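Local coordinates for protein cytochrome P450 (Bacillus megaterium, PDB 5L92) that binds heme and the steroid corticosterone and probably works as a cytochrome P450 monooxygenase that oxidises steroid substrates using molecular oxygen, at residues A[24-29]-A[288-293]; A[56-61]-A[313-318]; A[253-258]-A[374-379]; A[267-272]-A[368-373]. One frame throughout, in Å; residues are numbered along the deposited sequence.

Contact 1 (A[24-29]-A[288-293]); sequences NPFSWY and PVQALH. With HEM (protoporphyrin IX containing Fe), chain C.
Gln290 bends at its second torsion (chi2 -69°), and Tyr29 swings its ring to the side of its own backbone N, anti to the carbonyl carbon; the two turns bring an amide oxygen up to a phenol. Tyr29 OH donates to Gln290 OE1 over 2.7 Å. The approach is bent, with a C=O...donor angle of 128°, and it lies in the carbonyl plane, on a lone pair. Phenol ring and amide are turned to within 1° of coplanar, so OE1 sits at the ring's edge, 3.3 Å from Tyr29 CE2, and stays clear of the ring faces. Phe26 and Pro25 close round the same oxygen: Phe26 CE1 comes within 4.1 Å of Gln290 OE1, while Pro25 CD lies over the middle of one Phe26 face. The amide is gripped at both ends, because Gln290 NE2 donates to the carbonyl of Ser287, which should fix its rotation. On either side of Gln290 the chain touches heme. Pro288 CB meets heme methyl CMB at 3.8 Å, and Leu292 CD1 approaches heme propionate oxygen O1A at 3.6 Å. A polar pin thus ties the start of helix 26-33 to the heme-lining loop between helix 275-285 and strand 294-296, with helix 317-320 beside Tyr29 and strand 312-315 beside Ala291.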
# COMPACT_ATOMS: atom_id res chain seq x y z
N ASN A 24 15.79 1.08 -6.70
CA ASN A 24 16.76 1.26 -5.63
C ASN A 24 17.05 2.75 -5.47
O ASN A 24 18.11 3.26 -5.84
CB ASN A 24 18.03 0.43 -5.88
CG ASN A 24 17.74 -1.09 -5.87
OD1 ASN A 24 17.59 -1.70 -4.82
ND2 ASN A 24 17.64 -1.68 -7.06
N PRO A 25 16.08 3.49 -4.93
CA PRO A 25 16.26 4.92 -4.67
C PRO A 25 17.07 5.24 -3.42
O PRO A 25 17.24 6.42 -3.09
CB PRO A 25 14.81 5.41 -4.50
CG PRO A 25 14.08 4.20 -3.92
CD PRO A 25 14.73 3.01 -4.57
N PHE A 26 17.63 4.23 -2.74
CA PHE A 26 18.12 4.45 -1.38
C PHE A 26 19.44 5.22 -1.32
O PHE A 26 19.68 5.89 -0.32
CB PHE A 26 18.22 3.10 -0.66
CG PHE A 26 16.95 2.26 -0.82
CD1 PHE A 26 15.80 2.64 -0.19
CD2 PHE A 26 16.93 1.14 -1.62
CE1 PHE A 26 14.63 1.89 -0.34
CE2 PHE A 26 15.78 0.41 -1.77
CZ PHE A 26 14.63 0.80 -1.15
N SER A 27 20.26 5.20 -2.37
CA SER A 27 21.45 6.04 -2.37
C SER A 27 21.08 7.52 -2.44
O SER A 27 21.69 8.36 -1.75
CB SER A 27 22.37 5.66 -3.54
OG SER A 27 23.02 4.45 -3.26
N TRP A 28 20.09 7.85 -3.26
CA TRP A 28 19.54 9.20 -3.31
C TRP A 28 19.00 9.65 -1.95
O TRP A 28 19.32 10.76 -1.48
CB TRP A 28 18.43 9.27 -4.34
CG TRP A 28 17.80 10.65 -4.47
CD1 TRP A 28 18.45 11.84 -4.74
CD2 TRP A 28 16.41 11.01 -4.31
NE1 TRP A 28 17.55 12.89 -4.77
CE2 TRP A 28 16.30 12.41 -4.51
CE3 TRP A 28 15.24 10.28 -4.02
CZ2 TRP A 28 15.07 13.07 -4.47
CZ3 TRP A 28 14.03 10.95 -3.97
CH2 TRP A 28 13.96 12.33 -4.18
N TYR A 29 18.12 8.83 -1.33
CA TYR A 29 17.63 9.12 0.01
C TYR A 29 18.78 9.43 0.97
O TYR A 29 18.71 10.37 1.76
CB TYR A 29 16.81 7.94 0.57
CG TYR A 29 15.52 7.52 -0.11
CD1 TYR A 29 14.81 8.37 -0.96
CD2 TYR A 29 14.99 6.26 0.14
CE1 TYR A 29 13.64 7.94 -1.58
CE2 TYR A 29 13.84 5.83 -0.46
CZ TYR A 29 13.15 6.68 -1.30
OH TYR A 29 11.99 6.26 -1.89
N PRO A 288 6.19 -1.09 0.52
CA PRO A 288 5.17 -0.96 -0.55
C PRO A 288 4.75 0.47 -0.86
O PRO A 288 4.36 0.77 -2.00
CB PRO A 288 4.00 -1.79 0.01
CG PRO A 288 4.69 -2.81 0.89
CD PRO A 288 5.72 -2.00 1.58
N VAL A 289 4.79 1.35 0.13
CA VAL A 289 4.52 2.77 -0.05
C VAL A 289 5.77 3.55 0.38
O VAL A 289 6.16 3.50 1.55
CB VAL A 289 3.28 3.22 0.73
CG1 VAL A 289 3.00 4.73 0.49
CG2 VAL A 289 2.02 2.40 0.30
N GLN A 290 6.40 4.25 -0.57
CA GLN A 290 7.67 4.92 -0.27
C GLN A 290 7.50 6.31 0.34
O GLN A 290 8.40 6.78 1.06
CB GLN A 290 8.52 5.05 -1.53
CG GLN A 290 9.14 3.75 -1.99
CD GLN A 290 10.20 3.24 -1.05
OE1 GLN A 290 11.16 3.95 -0.74
NE2 GLN A 290 10.03 2.03 -0.56
N ALA A 291 6.38 6.97 0.05
CA ALA A 291 6.15 8.36 0.42
C ALA A 291 4.65 8.65 0.36
O ALA A 291 3.89 7.92 -0.26
CB ALA A 291 6.91 9.32 -0.52
N LEU A 292 4.26 9.75 0.99
CA LEU A 292 2.88 10.23 1.02
C LEU A 292 2.89 11.71 0.63
O LEU A 292 3.94 12.27 0.28
CB LEU A 292 2.29 10.02 2.43
CG LEU A 292 2.23 8.54 2.83
CD1 LEU A 292 1.86 8.35 4.29
CD2 LEU A 292 1.19 7.87 1.94
N HIS A 293 1.71 12.34 0.67
CA HIS A 293 1.56 13.75 0.33
C HIS A 293 0.77 14.45 1.41
O HIS A 293 -0.16 13.88 1.97
CB HIS A 293 0.85 13.94 -1.01
CG HIS A 293 1.71 13.64 -2.20
ND1 HIS A 293 1.97 12.35 -2.62
CD2 HIS A 293 2.39 14.45 -3.04
CE1 HIS A 293 2.76 12.39 -3.68
NE2 HIS A 293 3.03 13.65 -3.95
CHA HEM C . -3.90 4.18 4.97
CHB HEM C . 0.02 1.58 3.63
CHC HEM C . -2.68 -2.37 3.09
CHD HEM C . -6.59 0.36 3.93
C1A HEM C . -2.59 3.79 4.70
C2A HEM C . -1.42 4.61 4.87
C3A HEM C . -0.35 3.90 4.49
C4A HEM C . -0.80 2.59 4.09
CMA HEM C . 1.12 4.38 4.50
CAA HEM C . -1.40 6.08 5.38
CBA HEM C . -2.04 7.05 4.39
CGA HEM C . -1.73 8.49 4.72
O1A HEM C . -1.32 8.80 5.84
O2A HEM C . -1.88 9.36 3.84
C1B HEM C . -0.33 0.26 3.41
C2B HEM C . 0.56 -0.86 3.17
C3B HEM C . -0.21 -1.95 3.01
C4B HEM C . -1.60 -1.53 3.13
CMB HEM C . 2.10 -0.78 3.17
CAB HEM C . 0.17 -3.42 2.78
CBB HEM C . 1.36 -3.94 3.14
C1C HEM C . -3.98 -1.97 3.28
C2C HEM C . -5.15 -2.80 3.11
C3C HEM C . -6.21 -2.05 3.35
C4C HEM C . -5.78 -0.71 3.64
CMC HEM C . -5.18 -4.31 2.76
CAC HEM C . -7.63 -2.60 3.24
CBC HEM C . -8.45 -2.56 4.29
C1D HEM C . -6.22 1.63 4.28
C2D HEM C . -7.14 2.70 4.59
C3D HEM C . -6.40 3.78 4.89
C4D HEM C . -5.00 3.40 4.75
CMD HEM C . -8.68 2.53 4.55
CAD HEM C . -6.88 5.20 5.31
CBD HEM C . -6.94 5.34 6.84
CGD HEM C . -7.26 6.74 7.32
O1D HEM C . -7.72 6.91 8.47
O2D HEM C . -7.05 7.73 6.58
NA HEM C . -2.20 2.54 4.22
NB HEM C . -1.63 -0.19 3.35
NC HEM C . -4.41 -0.69 3.60
ND HEM C . -4.94 2.11 4.36
FE HEM C . -3.31 0.89 3.96

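Contact 2 (A[56-61]-A[313-318]); sequences KEVLEQ and VVPWMG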
# COMPACT_ATOMS: atom_id res chain seq x y z
N LYS A 56 8.07 11.71 10.68
CA LYS A 56 7.21 11.53 11.84
C LYS A 56 6.42 12.80 12.16
O LYS A 56 5.22 12.74 12.40
CB LYS A 56 8.07 11.13 13.05
CG LYS A 56 7.27 11.05 14.37
CD LYS A 56 8.09 10.41 15.51
CE LYS A 56 9.04 11.41 16.17
NZ LYS A 56 8.27 12.30 17.08
N GLU A 57 7.10 13.96 12.18
CA GLU A 57 6.45 15.21 12.53
C GLU A 57 5.38 15.60 11.52
O GLU A 57 4.29 16.03 11.89
CB GLU A 57 7.50 16.31 12.66
CG GLU A 57 7.01 17.58 13.30
CD GLU A 57 8.17 18.41 13.86
OE1 GLU A 57 9.33 18.17 13.47
OE2 GLU A 57 7.91 19.31 14.70
N VAL A 58 5.68 15.44 10.23
CA VAL A 58 4.71 15.78 9.19
C VAL A 58 3.47 14.94 9.34
O VAL A 58 2.34 15.46 9.21
CB VAL A 58 5.33 15.62 7.79
CG1 VAL A 58 4.21 15.58 6.70
CG2 VAL A 58 6.33 16.79 7.53
N LEU A 59 3.63 13.63 9.58
CA LEU A 59 2.47 12.74 9.68
C LEU A 59 1.73 12.87 11.00
O LEU A 59 0.53 12.61 11.04
CB LEU A 59 2.89 11.28 9.45
CG LEU A 59 3.37 10.89 8.07
CD1 LEU A 59 3.72 9.42 8.05
CD2 LEU A 59 2.35 11.24 6.97
N GLU A 60 2.39 13.24 12.10
CA GLU A 60 1.66 13.41 13.36
C GLU A 60 0.90 14.74 13.39
O GLU A 60 -0.17 14.83 14.00
CB GLU A 60 2.60 13.35 14.56
CG GLU A 60 2.86 11.94 15.03
CD GLU A 60 3.97 11.86 16.07
OE1 GLU A 60 4.43 12.91 16.57
OE2 GLU A 60 4.39 10.72 16.39
N GLN A 61 1.43 15.78 12.76
CA GLN A 61 0.85 17.11 12.90
C GLN A 61 -0.25 17.33 11.85
O GLN A 61 -0.11 18.10 10.89
CB GLN A 61 1.93 18.17 12.85
CG GLN A 61 2.83 18.14 14.07
CD GLN A 61 3.56 19.45 14.24
OE1 GLN A 61 4.53 19.72 13.54
NE2 GLN A 61 3.07 20.28 15.15
N VAL A 313 4.00 18.87 0.48
CA VAL A 313 5.08 18.23 1.22
C VAL A 313 5.04 16.74 0.90
O VAL A 313 3.97 16.15 0.83
CB VAL A 313 4.95 18.47 2.75
CG1 VAL A 313 6.12 17.87 3.52
CG2 VAL A 313 4.85 19.91 3.04
N VAL A 314 6.21 16.15 0.71
CA VAL A 314 6.31 14.71 0.42
C VAL A 314 7.20 14.08 1.48
O VAL A 314 8.42 14.17 1.45
CB VAL A 314 6.87 14.47 -1.00
CG1 VAL A 314 7.00 12.97 -1.30
CG2 VAL A 314 5.97 15.13 -2.04
N PRO A 315 6.60 13.50 2.54
CA PRO A 315 7.40 12.72 3.49
C PRO A 315 7.73 11.34 2.92
O PRO A 315 6.85 10.59 2.49
CB PRO A 315 6.50 12.64 4.72
CG PRO A 315 5.10 12.78 4.18
CD PRO A 315 5.24 13.76 3.04
N TRP A 316 9.02 11.02 2.92
CA TRP A 316 9.52 9.79 2.33
C TRP A 316 9.74 8.75 3.43
O TRP A 316 10.83 8.62 3.98
CB TRP A 316 10.82 10.07 1.59
CG TRP A 316 10.63 10.89 0.30
CD1 TRP A 316 10.64 12.24 0.17
CD2 TRP A 316 10.42 10.37 -1.02
NE1 TRP A 316 10.45 12.61 -1.14
CE2 TRP A 316 10.32 11.47 -1.90
CE3 TRP A 316 10.34 9.08 -1.55
CZ2 TRP A 316 10.12 11.33 -3.27
CZ3 TRP A 316 10.13 8.93 -2.91
CH2 TRP A 316 10.02 10.05 -3.77
N MET A 317 8.72 7.92 3.67
CA MET A 317 8.92 6.86 4.66
C MET A 317 10.06 5.94 4.25
O MET A 317 10.84 5.50 5.10
CB MET A 317 7.64 6.07 4.89
CG MET A 317 6.53 6.94 5.50
SD MET A 317 5.43 7.52 4.20
CE MET A 317 4.57 5.98 3.98
N GLY A 318 10.21 5.67 2.94
CA GLY A 318 11.33 4.87 2.47
C GLY A 318 12.69 5.40 2.89
O GLY A 318 13.60 4.63 3.22
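Val58 and Leu59 of helix 56-60 present three methyl bumps to Val313 and Pro315, and the fit is one of shape alone, with no hydrogen bond across it. On the strand side the Pro315 ring is the bump that enters the helix surface. Its CG pushes between the two neighbouring helix side chains, touching Val58 CG1 at 3.9 Å and Leu59 CD2 at 4.2 Å. Val58 straddles in turn: with CG1 anti to the backbone N (chi1 164°) that branch faces the proline, leaving CG2 to meet Val313 CG1 tip to tip at 4.2 Å. Its forked end therefore covers the two strand residues that point the same way, while Val314 between them turns its side chain from the helix. The axes of helix 56-60 and strand 313-315 pass 9.0 Å apart at 117°, and two consecutive helix residues, Val58 and Leu59, make the contact. All four side chains are buried. Arg294, a heme-binding residue on the adjacent strand 294-296, lies against both Val58 and Leu59; Leu302 of strand 300-302 also touches Val58. Strand 312-315 lies between 46-49 and 294-296 in the mixed sheet, and the chain turns directly into helix 317-320.

Contact 3 (A[253-258]-A[374-379]); sequences NTIYCL and PQMDWS
Tyr256 offers one face of its ring to the outer rim of the Trp378 indole, where CH2 and CZ3 do the touching. Trp378 CH2 stands over that face, 3.7 Å from Tyr256 CE2, and Trp378 CZ3 comes within 3.8 Å of Tyr256 CD2. The tyrosine ring and the six-membered ring of the tryptophan have centroids 5.3 Å apart and planes at 64°, an offset edge-to-face pair: the indole edge points at one side of the phenol instead of its centre. Seen from the indole, Tyr256 CD2 lies at the edge, in its plane. Each ring also has a second aromatic neighbour, Phe23 for Tyr256 and Phe382 for Trp378, so the pair belongs to a larger aromatic cluster.

Helix 247-260 is the C-terminal part of the long central helix of the P450 fold, whose earlier part, helix 229-245, lines the steroid pocket; here, well away from the heme, its later turns pack against strand 377-378, an outer strand of the small antiparallel sheet with strands 399-401 and 131-133. Next to Tyr256 in the chain, Ile255 sends CD1 to Met376 CE at 4.4 Å, a looser apolar touch made on the buried side. Met376 points to the helix and the Trp378 indole reaches it with its far rim, whereas Asp377 between them takes no part. Its OD1 receives a weak hydrogen bond from Trp378 N, 2.9 Å long and bent to 146°, and has a second partner in Lys262, with which it forms a salt bridge at the start of helix 262-270.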
# COMPACT_ATOMS: atom_id res chain seq x y z
N ASN A 253 7.70 -8.33 -2.59
CA ASN A 253 8.95 -7.70 -2.15
C ASN A 253 9.68 -8.54 -1.13
O ASN A 253 10.91 -8.49 -1.06
CB ASN A 253 8.70 -6.31 -1.54
CG ASN A 253 8.32 -5.26 -2.58
OD1 ASN A 253 8.29 -5.56 -3.76
ND2 ASN A 253 8.01 -4.03 -2.13
N THR A 254 8.93 -9.27 -0.28
CA THR A 254 9.56 -10.15 0.69
C THR A 254 10.31 -11.26 -0.02
O THR A 254 11.46 -11.55 0.31
CB THR A 254 8.53 -10.79 1.65
OG1 THR A 254 8.03 -9.80 2.54
CG2 THR A 254 9.21 -11.87 2.49
N ILE A 255 9.66 -11.88 -1.00
CA ILE A 255 10.30 -12.91 -1.79
C ILE A 255 11.53 -12.33 -2.48
O ILE A 255 12.59 -12.97 -2.53
CB ILE A 255 9.32 -13.51 -2.80
CG1 ILE A 255 8.16 -14.25 -2.08
CG2 ILE A 255 10.01 -14.45 -3.78
CD1 ILE A 255 8.59 -15.42 -1.36
N TYR A 256 11.41 -11.11 -3.00
CA TYR A 256 12.56 -10.46 -3.63
C TYR A 256 13.70 -10.32 -2.64
O TYR A 256 14.85 -10.61 -2.97
CB TYR A 256 12.18 -9.11 -4.22
CG TYR A 256 13.32 -8.53 -5.02
CD1 TYR A 256 14.29 -7.74 -4.42
CD2 TYR A 256 13.46 -8.84 -6.37
CE1 TYR A 256 15.34 -7.23 -5.14
CE2 TYR A 256 14.49 -8.36 -7.08
CZ TYR A 256 15.45 -7.55 -6.47
OH TYR A 256 16.49 -7.08 -7.19
N CYS A 257 13.41 -9.89 -1.41
CA CYS A 257 14.48 -9.68 -0.44
C CYS A 257 15.14 -11.01 -0.05
O CYS A 257 16.37 -11.05 0.12
CB CYS A 257 13.95 -8.99 0.81
SG CYS A 257 13.57 -7.21 0.66
N LEU A 258 14.35 -12.09 0.07
CA LEU A 258 14.90 -13.38 0.50
C LEU A 258 15.72 -14.03 -0.59
O LEU A 258 16.69 -14.75 -0.30
CB LEU A 258 13.76 -14.32 0.97
CG LEU A 258 13.00 -13.84 2.20
CD1 LEU A 258 11.80 -14.71 2.43
CD2 LEU A 258 13.83 -13.74 3.48
N PRO A 374 11.35 -24.75 -0.45
CA PRO A 374 12.56 -24.21 0.17
C PRO A 374 13.78 -23.99 -0.72
O PRO A 374 14.65 -23.30 -0.32
CB PRO A 374 12.89 -25.22 1.25
CG PRO A 374 12.34 -26.47 0.80
CD PRO A 374 11.08 -26.12 0.16
N GLN A 375 13.81 -24.59 -1.88
CA GLN A 375 14.91 -24.45 -2.77
C GLN A 375 14.60 -23.49 -3.91
O GLN A 375 15.29 -23.48 -4.89
CB GLN A 375 15.34 -25.80 -3.28
CG GLN A 375 15.75 -26.78 -2.22
CD GLN A 375 16.69 -26.19 -1.21
OE1 GLN A 375 17.75 -25.67 -1.54
NE2 GLN A 375 16.29 -26.23 0.04
N MET A 376 13.57 -22.69 -3.76
CA MET A 376 13.20 -21.73 -4.77
C MET A 376 14.29 -20.71 -5.10
O MET A 376 15.07 -20.35 -4.28
CB MET A 376 11.88 -21.03 -4.41
CG MET A 376 11.97 -19.78 -3.56
SD MET A 376 10.42 -18.95 -3.23
CE MET A 376 10.12 -19.51 -1.62
N ASP A 377 14.33 -20.29 -6.34
CA ASP A 377 15.28 -19.30 -6.79
C ASP A 377 14.76 -18.61 -8.03
O ASP A 377 13.77 -18.99 -8.58
CB ASP A 377 16.64 -19.94 -7.02
CG ASP A 377 17.82 -18.97 -6.86
OD1 ASP A 377 17.64 -17.81 -6.58
OD2 ASP A 377 18.93 -19.39 -7.02
N TRP A 378 15.45 -17.57 -8.44
CA TRP A 378 15.07 -16.85 -9.61
C TRP A 378 14.97 -17.81 -10.77
O TRP A 378 15.77 -18.67 -10.92
CB TRP A 378 16.09 -15.79 -9.99
CG TRP A 378 16.73 -15.04 -8.92
CD1 TRP A 378 17.94 -15.25 -8.44
CD2 TRP A 378 16.23 -13.90 -8.24
NE1 TRP A 378 18.23 -14.36 -7.49
CE2 TRP A 378 17.19 -13.51 -7.35
CE3 TRP A 378 15.05 -13.20 -8.30
CZ2 TRP A 378 17.01 -12.45 -6.52
CZ3 TRP A 378 14.88 -12.17 -7.49
CH2 TRP A 378 15.85 -11.79 -6.62
N SER A 379 13.98 -17.64 -11.61
CA SER A 379 13.86 -18.44 -12.79
C SER A 379 14.78 -17.88 -13.84
O SER A 379 15.13 -16.75 -13.79
CB SER A 379 12.42 -18.49 -13.23
OG SER A 379 12.20 -18.04 -14.52

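Contact 4 (A[267-272]-A[368-373]); sequences RLKREK and ELIDRY
Leu268 and Ile370 make the tight half of this contact. Leu268 CD2 presses on Ile370 CD1 at 3.6 Å, the two side chains meeting at about a right angle, and the other branch of the isoleucine is used as well: CG2, held anti to the backbone N, rests on the aliphatic stem of Lys269, 3.9 Å from its CG. Ile370 thus wedges between consecutive residues of the opposite helix and is the most deeply covered residue of the interface. The lysine's charged end leaves this apolar patch to form a salt bridge with Glu266 and a hydrogen bond with the carbonyl of Pro374.

Two helices reach their C-terminal ends here, 262-270 and 355-372, the latter being the long L helix that follows the heme's cysteine ligand in the P450 fold. Helix 247-260 packs against both, its Leu258 against Leu268 and its Ile255 against Leu369.

Toward solvent the contact slackens. Lys272 NZ and Asp371 OD1 stand 4.3 Å apart, opposite charges too distant for a salt bridge but probably still attracting each other. Firmer ion pairs run within each segment, four residues apart. Arg267 NE gives Glu271 OE2 a nearly straight bond (171°) of 2.9 Å, reaching the oxygen from above the carboxylate plane; Arg372 NE instead meets the anti lone pair of Glu368 OE2 at 2.6 Å.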
# COMPACT_ATOMS: atom_id res chain seq x y z
N ARG A 267 18.27 -18.73 6.97
CA ARG A 267 18.04 -18.64 8.39
C ARG A 267 16.55 -18.72 8.70
O ARG A 267 16.13 -19.43 9.61
CB ARG A 267 18.66 -17.36 8.93
CG ARG A 267 18.43 -17.26 10.41
CD ARG A 267 19.16 -16.12 11.06
NE ARG A 267 18.75 -16.07 12.46
CZ ARG A 267 18.76 -14.99 13.22
NH1 ARG A 267 19.18 -13.82 12.72
NH2 ARG A 267 18.34 -15.09 14.47
N LEU A 268 15.74 -18.02 7.91
CA LEU A 268 14.30 -18.09 8.07
C LEU A 268 13.79 -19.52 8.03
O LEU A 268 12.93 -19.91 8.82
CB LEU A 268 13.63 -17.24 6.97
CG LEU A 268 12.12 -17.09 7.08
CD1 LEU A 268 11.73 -16.47 8.41
CD2 LEU A 268 11.64 -16.21 5.91
N LYS A 269 14.31 -20.33 7.11
CA LYS A 269 13.91 -21.73 7.02
C LYS A 269 14.29 -22.51 8.26
O LYS A 269 13.53 -23.39 8.69
CB LYS A 269 14.53 -22.39 5.79
CG LYS A 269 13.85 -21.98 4.52
CD LYS A 269 14.44 -22.65 3.28
CE LYS A 269 15.82 -22.11 2.97
NZ LYS A 269 16.43 -22.85 1.82
N ARG A 270 15.44 -22.18 8.88
CA ARG A 270 15.79 -22.86 10.14
C ARG A 270 14.97 -22.33 11.31
O ARG A 270 14.74 -23.06 12.27
CB ARG A 270 17.28 -22.70 10.46
CG ARG A 270 18.25 -23.35 9.45
CD ARG A 270 19.73 -23.27 9.91
NE ARG A 270 20.23 -21.91 10.11
CZ ARG A 270 20.82 -21.15 9.20
NH1 ARG A 270 21.00 -21.57 7.96
NH2 ARG A 270 21.22 -19.93 9.53
N GLU A 271 14.55 -21.06 11.26
CA GLU A 271 13.91 -20.39 12.39
C GLU A 271 12.58 -19.81 11.87
O GLU A 271 12.47 -18.61 11.55
CB GLU A 271 14.82 -19.32 12.97
CG GLU A 271 16.01 -19.84 13.81
CD GLU A 271 17.00 -18.73 14.22
OE1 GLU A 271 16.65 -17.89 15.09
OE2 GLU A 271 18.12 -18.68 13.67
N LYS A 272 11.58 -20.68 11.75
CA LYS A 272 10.30 -20.26 11.19
C LYS A 272 9.69 -19.15 12.01
O LYS A 272 9.09 -18.23 11.45
CB LYS A 272 9.33 -21.44 11.10
CG LYS A 272 9.64 -22.41 9.97
CD LYS A 272 8.68 -23.62 9.96
CE LYS A 272 9.28 -24.80 9.18
NZ LYS A 272 10.03 -24.34 7.96
N GLU A 368 3.54 -20.51 3.73
CA GLU A 368 3.20 -21.66 2.91
C GLU A 368 4.12 -21.73 1.70
O GLU A 368 4.61 -22.81 1.35
CB GLU A 368 1.73 -21.56 2.50
CG GLU A 368 1.21 -22.72 1.75
CD GLU A 368 1.15 -23.98 2.59
OE1 GLU A 368 1.01 -23.87 3.83
OE2 GLU A 368 1.24 -25.08 2.01
N LEU A 369 4.41 -20.60 1.07
CA LEU A 369 5.38 -20.60 -0.01
C LEU A 369 6.71 -21.18 0.44
O LEU A 369 7.33 -22.00 -0.25
CB LEU A 369 5.59 -19.18 -0.52
CG LEU A 369 4.84 -18.78 -1.75
CD1 LEU A 369 5.26 -17.35 -2.04
CD2 LEU A 369 5.17 -19.72 -2.90
N ILE A 370 7.20 -20.70 1.58
CA ILE A 370 8.52 -21.12 2.04
C ILE A 370 8.50 -22.58 2.44
O ILE A 370 9.47 -23.31 2.21
CB ILE A 370 8.97 -20.21 3.20
CG1 ILE A 370 9.19 -18.78 2.69
CG2 ILE A 370 10.22 -20.75 3.84
CD1 ILE A 370 9.22 -17.77 3.80
N ASP A 371 7.39 -23.05 3.01
CA ASP A 371 7.32 -24.44 3.46
C ASP A 371 7.30 -25.40 2.28
O ASP A 371 7.88 -26.49 2.34
CB ASP A 371 6.08 -24.65 4.33
CG ASP A 371 6.04 -26.03 4.98
OD1 ASP A 371 6.71 -26.23 6.02
OD2 ASP A 371 5.37 -26.91 4.42
N ARG A 372 6.66 -25.01 1.19
CA ARG A 372 6.57 -25.82 0.00
C ARG A 372 7.74 -25.79 -0.93
O ARG A 372 8.02 -26.77 -1.52
CB ARG A 372 5.37 -25.42 -0.83
CG ARG A 372 4.05 -25.51 -0.11
CD ARG A 372 2.97 -26.04 -0.99
NE ARG A 372 1.67 -25.93 -0.38
CZ ARG A 372 0.55 -26.09 -1.05
NH1 ARG A 372 0.59 -26.37 -2.32
NH2 ARG A 372 -0.59 -26.00 -0.44
N TYR A 373 8.38 -24.65 -1.08
CA TYR A 373 9.47 -24.51 -2.01
C TYR A 373 10.76 -23.93 -1.39
O TYR A 373 11.20 -22.88 -1.73
CB TYR A 373 9.00 -23.67 -3.21
CG TYR A 373 7.65 -24.07 -3.73
CD1 TYR A 373 7.43 -25.33 -4.21
CD2 TYR A 373 6.59 -23.20 -3.74
CE1 TYR A 373 6.22 -25.71 -4.67
CE2 TYR A 373 5.36 -23.57 -4.21
CZ TYR A 373 5.19 -24.83 -4.66
OH TYR A 373 4.01 -25.25 -5.12

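Contacts 1 and 2 are the buried pair, near the heme; contacts 3 and 4 lie farther from the chain's centre and are partly open. Contact 1 depends on one polar bond inside the protein, contact 2 on apolar shape alone, contact 3 on aromatic rings, and contact 4 on an apolar wedge fringed by charges. The segments 288-293 and 313-318 join the first two, for Gln290 O probably accepts from Gly318 N at 2.8 Å and Leu292 N bonds to Pro315 O. Helix 247-260 supplies one side of contact 3 and packs against both helices of contact 4, and the chain runs on from 368-373 into 374-379. Centres of contacts 2 and 4 are about 35 Å apart.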